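Local coordinates for ABC transporter, substrate binding protein (PDB 3C9H), which probably captures a solute in the periplasm and delivers it to an ABC transporter, and binds a magnesium ion, at residues Q34-L42 with N273-L281; V169-R180 with M205-S216. One frame throughout, in Å; residues are numbered along the deposited sequence.

Interaction 1: residues Q34-L42 with N273-L281. With MG (magnesium ion), chain C.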
loop_
_atom_site.group_PDB
_atom_site.type_symbol
_atom_site.label_atom_id
_atom_site.label_comp_id
_atom_site.label_asym_id
_atom_site.label_seq_id
_atom_site.Cartn_x
_atom_site.Cartn_y
_atom_site.Cartn_z
ATOM N N GLN A 34 26.364 0.946 13.810
ATOM C CA GLN A 34 24.952 1.229 14.106
ATOM C C GLN A 34 24.065 0.830 12.926
ATOM O O GLN A 34 24.223 1.360 11.824
ATOM C CB GLN A 34 24.748 2.702 14.455
ATOM C CG GLN A 34 24.786 3.028 15.960
ATOM C CD GLN A 34 24.059 4.334 16.289
ATOM O OE1 GLN A 34 24.537 5.434 15.971
ATOM N NE2 GLN A 34 22.887 4.217 16.918
ATOM N N THR A 35 23.176 -0.133 13.155
ATOM C CA THR A 35 22.294 -0.641 12.126
ATOM C C THR A 35 20.829 -0.269 12.433
ATOM O O THR A 35 20.290 -0.568 13.509
ATOM C CB THR A 35 22.477 -2.170 11.960
ATOM O OG1 THR A 35 23.867 -2.448 11.696
ATOM C CG2 THR A 35 21.637 -2.737 10.821
ATOM N N LEU A 36 20.219 0.418 11.477
ATOM C CA LEU A 36 18.771 0.665 11.444
ATOM C C LEU A 36 18.050 -0.582 10.948
ATOM O O LEU A 36 18.372 -1.138 9.885
ATOM C CB LEU A 36 18.463 1.834 10.497
ATOM C CG LEU A 36 16.995 2.117 10.204
ATOM C CD1 LEU A 36 16.312 2.792 11.433
ATOM C CD2 LEU A 36 16.866 2.930 8.941
ATOM N N VAL A 37 17.066 -1.025 11.704
ATOM C CA VAL A 37 16.258 -2.149 11.300
ATOM C C VAL A 37 14.875 -1.627 10.878
ATOM O O VAL A 37 14.208 -0.938 11.645
ATOM C CB VAL A 37 16.119 -3.204 12.399
ATOM C CG1 VAL A 37 15.195 -4.313 11.941
ATOM C CG2 VAL A 37 17.534 -3.791 12.758
ATOM N N VAL A 38 14.461 -1.986 9.670
ATOM C CA VAL A 38 13.173 -1.548 9.093
ATOM C C VAL A 38 12.310 -2.766 8.764
ATOM O O VAL A 38 12.768 -3.677 8.075
ATOM C CB VAL A 38 13.421 -0.689 7.791
ATOM C CG1 VAL A 38 12.105 -0.250 7.150
ATOM C CG2 VAL A 38 14.373 0.500 8.073
ATOM N N TYR A 39 11.072 -2.820 9.265
ATOM C CA TYR A 39 10.053 -3.718 8.700
ATOM C C TYR A 39 9.138 -2.915 7.783
ATOM O O TYR A 39 8.464 -1.986 8.237
ATOM C CB TYR A 39 9.190 -4.402 9.745
ATOM C CG TYR A 39 9.938 -5.190 10.801
ATOM C CD1 TYR A 39 11.287 -5.514 10.663
ATOM C CD2 TYR A 39 9.262 -5.611 11.964
ATOM C CE1 TYR A 39 11.939 -6.237 11.669
ATOM C CE2 TYR A 39 9.893 -6.287 12.943
ATOM C CZ TYR A 39 11.233 -6.619 12.795
ATOM O OH TYR A 39 11.847 -7.322 13.807
ATOM N N SER A 40 9.122 -3.275 6.507
ATOM C CA SER A 40 8.405 -2.512 5.469
ATOM C C SER A 40 7.733 -3.366 4.423
ATOM O O SER A 40 8.179 -4.451 4.070
ATOM C CB SER A 40 9.358 -1.528 4.818
ATOM O OG SER A 40 8.790 -0.856 3.713
ATOM N N SER A 41 6.602 -2.891 3.936
ATOM C CA SER A 41 5.911 -3.584 2.882
ATOM C C SER A 41 6.264 -3.015 1.517
ATOM O O SER A 41 5.791 -3.536 0.527
ATOM C CB SER A 41 4.405 -3.555 3.093
ATOM O OG SER A 41 3.861 -2.243 2.935
ATOM N N LEU A 42 7.053 -1.940 1.480
ATOM C CA LEU A 42 7.454 -1.315 0.232
ATOM C C LEU A 42 8.454 -2.246 -0.451
ATOM O O LEU A 42 9.530 -2.538 0.097
ATOM C CB LEU A 42 8.028 0.088 0.452
ATOM C CG LEU A 42 8.499 0.857 -0.816
ATOM C CD1 LEU A 42 7.386 1.079 -1.845
ATOM C CD2 LEU A 42 9.130 2.181 -0.491
ATOM N N ASN A 273 16.760 0.847 18.443
ATOM C CA ASN A 273 17.358 2.133 18.140
ATOM C C ASN A 273 16.306 3.136 17.673
ATOM O O ASN A 273 16.266 3.494 16.509
ATOM C CB ASN A 273 18.456 1.936 17.091
ATOM C CG ASN A 273 19.757 1.447 17.709
ATOM O OD1 ASN A 273 20.524 2.253 18.256
ATOM N ND2 ASN A 273 20.007 0.147 17.643
ATOM N N PRO A 274 15.465 3.609 18.603
ATOM C CA PRO A 274 14.386 4.500 18.214
ATOM C C PRO A 274 14.894 5.791 17.586
ATOM O O PRO A 274 14.226 6.371 16.733
ATOM C CB PRO A 274 13.638 4.762 19.532
ATOM C CG PRO A 274 14.588 4.424 20.622
ATOM C CD PRO A 274 15.476 3.343 20.059
ATOM N N GLU A 275 16.088 6.211 17.972
ATOM C CA GLU A 275 16.669 7.425 17.441
ATOM C C GLU A 275 16.943 7.281 15.948
ATOM O O GLU A 275 16.674 8.202 15.188
ATOM C CB GLU A 275 17.939 7.809 18.188
ATOM C CG GLU A 275 17.727 8.112 19.674
ATOM C CD GLU A 275 17.868 6.890 20.571
ATOM O OE1 GLU A 275 17.916 5.740 20.063
ATOM O OE2 GLU A 275 17.923 7.083 21.803
ATOM N N LEU A 276 17.454 6.127 15.531
ATOM C CA LEU A 276 17.709 5.880 14.113
ATOM C C LEU A 276 16.386 5.768 13.336
ATOM O O LEU A 276 16.249 6.290 12.219
ATOM C CB LEU A 276 18.553 4.629 13.922
ATOM C CG LEU A 276 20.014 4.720 14.355
ATOM C CD1 LEU A 276 20.710 3.460 13.915
ATOM C CD2 LEU A 276 20.703 5.976 13.808
ATOM N N GLY A 277 15.410 5.112 13.960
ATOM C CA GLY A 277 14.061 5.034 13.441
ATOM C C GLY A 277 13.454 6.393 13.173
ATOM O O GLY A 277 12.887 6.616 12.088
ATOM N N ARG A 278 13.547 7.305 14.142
ATOM C CA ARG A 278 13.057 8.662 13.967
ATOM C C ARG A 278 13.823 9.416 12.887
ATOM O O ARG A 278 13.240 10.258 12.169
ATOM C CB ARG A 278 13.138 9.458 15.258
ATOM C CG ARG A 278 12.024 9.184 16.165
ATOM C CD ARG A 278 12.054 10.037 17.365
ATOM N NE ARG A 278 11.504 9.249 18.436
ATOM C CZ ARG A 278 12.205 8.632 19.376
ATOM N NH1 ARG A 278 13.496 8.786 19.513
ATOM N NH2 ARG A 278 11.556 7.929 20.249
ATOM N N ARG A 279 15.113 9.135 12.776
ATOM C CA ARG A 279 15.931 9.765 11.731
ATOM C C ARG A 279 15.443 9.373 10.339
ATOM O O ARG A 279 15.367 10.210 9.432
ATOM C CB ARG A 279 17.418 9.384 11.851
ATOM C CG ARG A 279 18.294 10.527 11.321
ATOM C CD ARG A 279 19.750 10.202 11.241
ATOM N NE ARG A 279 20.320 9.976 12.556
ATOM C CZ ARG A 279 21.600 9.695 12.789
ATOM N NH1 ARG A 279 22.470 9.576 11.789
ATOM N NH2 ARG A 279 22.003 9.488 14.042
ATOM N N TYR A 280 15.166 8.088 10.172
ATOM C CA TYR A 280 14.645 7.547 8.922
ATOM C C TYR A 280 13.240 8.123 8.630
ATOM O O TYR A 280 12.948 8.588 7.516
ATOM C CB TYR A 280 14.579 6.041 9.050
ATOM C CG TYR A 280 14.432 5.272 7.776
ATOM C CD1 TYR A 280 15.514 5.089 6.914
ATOM C CD2 TYR A 280 13.233 4.651 7.459
ATOM C CE1 TYR A 280 15.393 4.318 5.737
ATOM C CE2 TYR A 280 13.107 3.869 6.284
ATOM C CZ TYR A 280 14.193 3.715 5.441
ATOM O OH TYR A 280 14.064 2.957 4.286
ATOM N N LEU A 281 12.381 8.116 9.642
ATOM C CA LEU A 281 11.066 8.772 9.506
ATOM C C LEU A 281 11.181 10.233 9.085
ATOM O O LEU A 281 10.528 10.684 8.138
ATOM C CB LEU A 281 10.289 8.647 10.820
ATOM C CG LEU A 281 8.936 9.316 10.889
ATOM C CD1 LEU A 281 8.007 8.917 9.683
ATOM C CD2 LEU A 281 8.287 9.037 12.244
HETATM MG MG MG C . 5.054 -5.180 -0.854
HETATM O O HOH W 1 18.651 -1.309 15.506
HETATM O O HOH W 2 6.440 -6.814 -0.075
#

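Interaction 2: residues V169-R180 with M205-S216. With CIT (citric acid), chain D.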
loop_
_atom_site.group_PDB
_atom_site.type_symbol
_atom_site.label_atom_id
_atom_site.label_comp_id
_atom_site.label_asym_id
_atom_site.label_seq_id
_atom_site.Cartn_x
_atom_site.Cartn_y
_atom_site.Cartn_z
ATOM N N VAL A 169 -12.198 -14.695 -20.337
ATOM C CA VAL A 169 -11.685 -14.166 -19.058
ATOM C C VAL A 169 -11.526 -15.199 -17.961
ATOM O O VAL A 169 -10.841 -14.936 -16.980
ATOM C CB VAL A 169 -12.591 -13.058 -18.456
ATOM C CG1 VAL A 169 -12.722 -11.905 -19.414
ATOM C CG2 VAL A 169 -13.953 -13.623 -18.064
ATOM N N HIS A 170 -12.164 -16.357 -18.106
ATOM C CA HIS A 170 -12.278 -17.285 -16.988
ATOM C C HIS A 170 -10.927 -17.799 -16.475
ATOM O O HIS A 170 -10.154 -18.392 -17.224
ATOM C CB HIS A 170 -13.188 -18.468 -17.313
ATOM C CG HIS A 170 -13.537 -19.274 -16.105
ATOM N ND1 HIS A 170 -14.658 -19.022 -15.346
ATOM C CD2 HIS A 170 -12.875 -20.273 -15.481
ATOM C CE1 HIS A 170 -14.679 -19.846 -14.314
ATOM N NE2 HIS A 170 -13.611 -20.617 -14.376
ATOM N N GLY A 171 -10.659 -17.563 -15.189
ATOM C CA GLY A 171 -9.371 -17.870 -14.594
ATOM C C GLY A 171 -8.241 -16.979 -15.079
ATOM O O GLY A 171 -7.085 -17.290 -14.860
ATOM N N ARG A 172 -8.568 -15.870 -15.739
ATOM C CA ARG A 172 -7.552 -14.955 -16.250
ATOM C C ARG A 172 -7.788 -13.530 -15.738
ATOM O O ARG A 172 -7.392 -12.540 -16.361
ATOM C CB ARG A 172 -7.486 -15.030 -17.778
ATOM C CG ARG A 172 -7.017 -16.415 -18.219
ATOM C CD ARG A 172 -6.912 -16.591 -19.704
ATOM N NE ARG A 172 -5.912 -15.708 -20.282
ATOM C CZ ARG A 172 -6.120 -14.898 -21.319
ATOM N NH1 ARG A 172 -7.287 -14.862 -21.957
ATOM N NH2 ARG A 172 -5.135 -14.128 -21.739
ATOM N N ILE A 173 -8.408 -13.434 -14.564
ATOM C CA ILE A 173 -8.436 -12.162 -13.831
ATOM C C ILE A 173 -7.942 -12.407 -12.430
ATOM O O ILE A 173 -7.972 -13.536 -11.930
ATOM C CB ILE A 173 -9.830 -11.498 -13.804
ATOM C CG1 ILE A 173 -10.826 -12.386 -13.054
ATOM C CG2 ILE A 173 -10.300 -11.200 -15.253
ATOM C CD1 ILE A 173 -12.107 -11.701 -12.733
ATOM N N ALA A 174 -7.476 -11.340 -11.793
ATOM C CA ALA A 174 -6.837 -11.471 -10.490
ATOM C C ALA A 174 -7.065 -10.247 -9.589
ATOM O O ALA A 174 -7.293 -9.136 -10.065
ATOM C CB ALA A 174 -5.346 -11.713 -10.661
ATOM N N THR A 175 -6.997 -10.494 -8.282
ATOM C CA THR A 175 -7.094 -9.457 -7.268
ATOM C C THR A 175 -6.357 -9.900 -5.992
ATOM O O THR A 175 -5.795 -11.010 -5.917
ATOM C CB THR A 175 -8.567 -9.106 -6.963
ATOM O OG1 THR A 175 -8.624 -7.883 -6.222
ATOM C CG2 THR A 175 -9.271 -10.233 -6.180
ATOM N N TYR A 176 -6.302 -9.000 -5.010
ATOM C CA TYR A 176 -5.683 -9.313 -3.729
ATOM C C TYR A 176 -6.502 -10.368 -2.993
ATOM O O TYR A 176 -7.721 -10.305 -2.963
ATOM C CB TYR A 176 -5.618 -8.085 -2.825
ATOM C CG TYR A 176 -4.398 -7.223 -2.994
ATOM C CD1 TYR A 176 -4.502 -5.915 -3.466
ATOM C CD2 TYR A 176 -3.143 -7.700 -2.658
ATOM C CE1 TYR A 176 -3.360 -5.102 -3.583
ATOM C CE2 TYR A 176 -2.022 -6.893 -2.768
ATOM C CZ TYR A 176 -2.140 -5.608 -3.215
ATOM O OH TYR A 176 -1.012 -4.835 -3.305
ATOM N N ASP A 177 -5.794 -11.320 -2.424
ATOM C CA ASP A 177 -6.327 -12.178 -1.398
ATOM C C ASP A 177 -6.372 -11.369 -0.111
ATOM O O ASP A 177 -5.348 -11.153 0.536
ATOM C CB ASP A 177 -5.415 -13.375 -1.227
ATOM C CG ASP A 177 -5.941 -14.374 -0.215
ATOM O OD1 ASP A 177 -6.873 -14.058 0.561
ATOM O OD2 ASP A 177 -5.416 -15.494 -0.221
ATOM N N ILE A 178 -7.559 -10.925 0.241
ATOM C CA ILE A 178 -7.726 -10.051 1.384
ATOM C C ILE A 178 -7.437 -10.749 2.710
ATOM O O ILE A 178 -7.207 -10.083 3.717
ATOM C CB ILE A 178 -9.072 -9.323 1.405
ATOM C CG1 ILE A 178 -10.235 -10.238 1.835
ATOM C CG2 ILE A 178 -9.345 -8.672 0.060
ATOM C CD1 ILE A 178 -11.504 -9.483 2.161
ATOM N N GLU A 179 -7.419 -12.074 2.701
ATOM C CA GLU A 179 -7.041 -12.831 3.885
ATOM C C GLU A 179 -5.552 -12.779 4.131
ATOM O O GLU A 179 -5.113 -12.882 5.269
ATOM C CB GLU A 179 -7.471 -14.304 3.770
ATOM C CG GLU A 179 -8.945 -14.515 4.010
ATOM C CD GLU A 179 -9.297 -15.986 4.201
ATOM O OE1 GLU A 179 -8.658 -16.841 3.549
ATOM O OE2 GLU A 179 -10.220 -16.288 4.997
ATOM N N ARG A 180 -4.772 -12.622 3.078
ATOM C CA ARG A 180 -3.333 -12.671 3.187
ATOM C C ARG A 180 -2.669 -11.343 2.839
ATOM O O ARG A 180 -1.521 -11.123 3.192
ATOM C CB ARG A 180 -2.801 -13.740 2.264
ATOM C CG ARG A 180 -3.330 -15.119 2.562
ATOM C CD ARG A 180 -2.333 -16.172 2.141
ATOM N NE ARG A 180 -1.207 -16.049 3.073
ATOM C CZ ARG A 180 -0.002 -15.531 2.807
ATOM N NH1 ARG A 180 0.341 -15.113 1.580
ATOM N NH2 ARG A 180 0.873 -15.452 3.789
ATOM N N MET A 205 -16.521 -11.707 -10.029
ATOM C CA MET A 205 -15.116 -12.130 -10.111
ATOM C C MET A 205 -15.005 -13.629 -9.775
ATOM O O MET A 205 -14.245 -14.375 -10.422
ATOM C CB MET A 205 -14.198 -11.287 -9.194
ATOM C CG MET A 205 -13.913 -9.832 -9.683
ATOM S SD MET A 205 -12.664 -8.882 -8.746
ATOM C CE MET A 205 -13.585 -8.641 -7.254
ATOM N N GLY A 206 -15.750 -14.066 -8.760
ATOM C CA GLY A 206 -15.775 -15.487 -8.396
ATOM C C GLY A 206 -16.306 -16.383 -9.516
ATOM O O GLY A 206 -15.769 -17.457 -9.745
ATOM N N ALA A 207 -17.336 -15.920 -10.229
ATOM C CA ALA A 207 -17.875 -16.616 -11.414
ATOM C C ALA A 207 -16.893 -16.634 -12.588
ATOM O O ALA A 207 -16.845 -17.608 -13.353
ATOM C CB ALA A 207 -19.165 -15.990 -11.831
ATOM N N ALA A 208 -16.091 -15.573 -12.711
ATOM C CA ALA A 208 -14.979 -15.536 -13.662
ATOM C C ALA A 208 -13.742 -16.321 -13.207
ATOM O O ALA A 208 -12.704 -16.291 -13.870
ATOM C CB ALA A 208 -14.611 -14.076 -13.999
ATOM N N GLY A 209 -13.831 -17.027 -12.081
ATOM C CA GLY A 209 -12.725 -17.842 -11.612
ATOM C C GLY A 209 -11.520 -17.005 -11.211
ATOM O O GLY A 209 -10.375 -17.370 -11.507
ATOM N N VAL A 210 -11.771 -15.895 -10.515
ATOM C CA VAL A 210 -10.690 -14.981 -10.097
ATOM C C VAL A 210 -9.629 -15.699 -9.271
ATOM O O VAL A 210 -9.956 -16.506 -8.409
ATOM C CB VAL A 210 -11.234 -13.751 -9.308
ATOM C CG1 VAL A 210 -11.899 -14.184 -7.973
ATOM C CG2 VAL A 210 -10.140 -12.730 -9.063
ATOM N N LYS A 211 -8.363 -15.412 -9.571
ATOM C CA LYS A 211 -7.228 -15.896 -8.811
ATOM C C LYS A 211 -6.767 -14.805 -7.865
ATOM O O LYS A 211 -6.691 -13.639 -8.251
ATOM C CB LYS A 211 -6.096 -16.263 -9.746
ATOM C CG LYS A 211 -6.544 -17.292 -10.818
ATOM C CD LYS A 211 -5.410 -18.191 -11.217
ATOM C CE LYS A 211 -5.929 -19.372 -12.049
ATOM N NZ LYS A 211 -7.236 -19.870 -11.495
ATOM N N VAL A 212 -6.446 -15.180 -6.636
ATOM C CA VAL A 212 -6.117 -14.184 -5.602
ATOM C C VAL A 212 -4.682 -14.346 -5.115
ATOM O O VAL A 212 -4.177 -15.474 -4.934
ATOM C CB VAL A 212 -7.129 -14.207 -4.445
ATOM C CG1 VAL A 212 -8.546 -13.862 -4.933
ATOM C CG2 VAL A 212 -7.118 -15.524 -3.758
ATOM N N TYR A 213 -4.001 -13.221 -4.919
ATOM C CA TYR A 213 -2.596 -13.219 -4.560
ATOM C C TYR A 213 -2.369 -12.247 -3.393
ATOM O O TYR A 213 -3.162 -11.316 -3.176
ATOM C CB TYR A 213 -1.721 -12.772 -5.754
ATOM C CG TYR A 213 -1.744 -13.755 -6.898
ATOM C CD1 TYR A 213 -0.742 -14.733 -7.014
ATOM C CD2 TYR A 213 -2.781 -13.766 -7.809
ATOM C CE1 TYR A 213 -0.767 -15.662 -8.037
ATOM C CE2 TYR A 213 -2.825 -14.722 -8.839
ATOM C CZ TYR A 213 -1.819 -15.661 -8.933
ATOM O OH TYR A 213 -1.826 -16.603 -9.937
ATOM N N SER A 214 -1.253 -12.439 -2.711
ATOM C CA SER A 214 -0.881 -11.615 -1.581
ATOM C C SER A 214 -0.165 -10.326 -2.002
ATOM O O SER A 214 -0.030 -9.425 -1.195
ATOM C CB SER A 214 -0.021 -12.427 -0.610
ATOM O OG SER A 214 1.278 -12.715 -1.158
ATOM N N THR A 215 0.301 -10.227 -3.261
ATOM C CA THR A 215 1.072 -9.068 -3.678
ATOM C C THR A 215 0.621 -8.503 -5.037
ATOM O O THR A 215 0.169 -9.234 -5.909
ATOM C CB THR A 215 2.562 -9.424 -3.701
ATOM O OG1 THR A 215 2.818 -10.351 -4.769
ATOM C CG2 THR A 215 3.017 -10.035 -2.300
ATOM N N SER A 216 0.753 -7.187 -5.206
ATOM C CA SER A 216 0.507 -6.555 -6.491
ATOM C C SER A 216 1.506 -7.060 -7.493
ATOM O O SER A 216 1.144 -7.313 -8.645
ATOM C CB SER A 216 0.589 -5.026 -6.414
ATOM O OG SER A 216 -0.628 -4.456 -5.974
HETATM C C1 CIT D . 2.599 -3.200 -0.398
HETATM O O1 CIT D . 2.694 -2.168 0.324
HETATM O O2 CIT D . 3.404 -3.389 -1.334
HETATM C C2 CIT D . 1.492 -4.195 -0.174
HETATM C C3 CIT D . 1.915 -5.659 -0.399
HETATM O O7 CIT D . 3.155 -5.935 0.321
HETATM C C4 CIT D . 0.847 -6.619 0.114
HETATM C C5 CIT D . 0.656 -6.548 1.596
HETATM O O3 CIT D . -0.508 -6.494 2.107
HETATM O O4 CIT D . 1.687 -6.608 2.282
HETATM C C6 CIT D . 2.145 -5.972 -1.887
HETATM O O5 CIT D . 3.255 -6.378 -2.324
HETATM O O6 CIT D . 1.236 -5.815 -2.711
HETATM O O HOH W 3 -3.469 -16.210 -1.908
#

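Interaction 1: residues Q34-L42 with N273-L281
L36 carries the apolar part of this contact, reaching from strand 35-40 into the first two turns of helix 274-285. With CG anti to the backbone N (chi1 173°), its two methyls fork over the helix: CD1 settles on the backbone between L276 and G277, 3.5 Å from G277 N, while CD2 reaches the start of the Y280 ring, 3.3 Å from Y280 CD1, approaching it obliquely. V38, two residues further along the strand, lays CG2 over one face of the same ring, a CH-pi contact of 4.2 Å to the ring centroid, displaced toward the CE2 and CZ rim. F54, F90 and F284 also meet this ring, completing an aromatic cluster. At the outer end, L276 CD1 lies 3.8 Å from Q34 NE2, under the extended glutamine chain.

Polar links are few and sit at the helix start. Q34 NE2 gives a weak, bent bond to N273 OD1 (3.4 Å), the two amide planes being turned 57° apart. N273 ND2, the other end of the amide, donates to a water (2.9 Å), which in turn donates to T35 O, a bridge that joins the start of the strand to the start of the helix. D89 holds the backbone N of both N273 and V37.

At its far end the strand passes into an ST turn, L42 N to S40 OG, and S41 O binds the magnesium ion at 2.3 Å. Cohesion between strand and helix is thus chiefly apolar, with a thin, partly water-mediated polar fringe, in a lobe of the solute-binding-protein fold whose strand runs from this packing to the metal site.

Interaction 2: residues V169-R180 with M205-S216
I173 O accepts from K211 N (3.0 Å), the first of three bonds that pair strands 173-176 and 211-213 in parallel. T175 serves twice: its N donates to K211 O and its O accepts from Y213 N. Beyond the strands D177 N continues the pattern on Y213 O (2.7 Å), although the donor stands 43° out of the carbonyl plane. At the other end G171 N, in a type II turn, donates almost straight to A208 O (2.7 Å), in the Schellman motif that ends helix 198-207. The H170 ring lies against this helix end, with A208 O and G209 CA over one face.

Side-chain polar groups are met mostly beyond the pairing. With OG1 anti to the backbone N (chi1 -166°), T175 turns its hydroxyl to Y232 O and its CG2 alongside V212 CG1, the two side chains pointing the same way. D177 divides its carboxylate: OD1 takes E179 N in an Asx turn, while OD2 receives a water that also donates to V212 O. S216 OG donates to Y176 OH (2.7 Å) and is itself bonded to L235 N; Y176 OH in turn donates a hydrogen bond to citrate O6 (2.5 Å). The same O6, in the plane of the Y176 ring at its edge, accepts S216 N (2.9 Å).

Apolar packing lies toward the end of helix 198-207. I173 CD1 packs on A208 CB (3.7 Å) and, at about a right angle, on M205 CG.

The citrate, probably from the crystallisation liquor, thus has one carboxylate oxygen gripped by a hydroxyl and a backbone N-H. The hydrogen bonds running from S216 OG through Y176 OH to O6 fix the phenol hydroxyl, consistent with the end of strand 173-176 and the N terminus of helix 216-224 lining an anion-accepting part of the solute cleft.

From the N terminus, strand 35-40 comes early and helix 274-285 much later, so interaction 1 closes a long loop of 230 intervening residues. Interaction 2 is nested inside it: only 24 residues, mostly the helices 183-194 and 198-207, separate 169-180 from 205-216. The two contacts lie on opposite sides of the chain's centre, 34 Å apart between centres, and do not touch. Interaction 1 joins 35-40 to 274-285 in one lobe; interaction 2 joins 173-176 to 211-213 and the end of 198-207 in the other, as expected of a two-lobed solute-binding protein. Their inner ends converge on the citrate in the cleft, which S41 also contacts from the interaction 1 side, beside the magnesium ion.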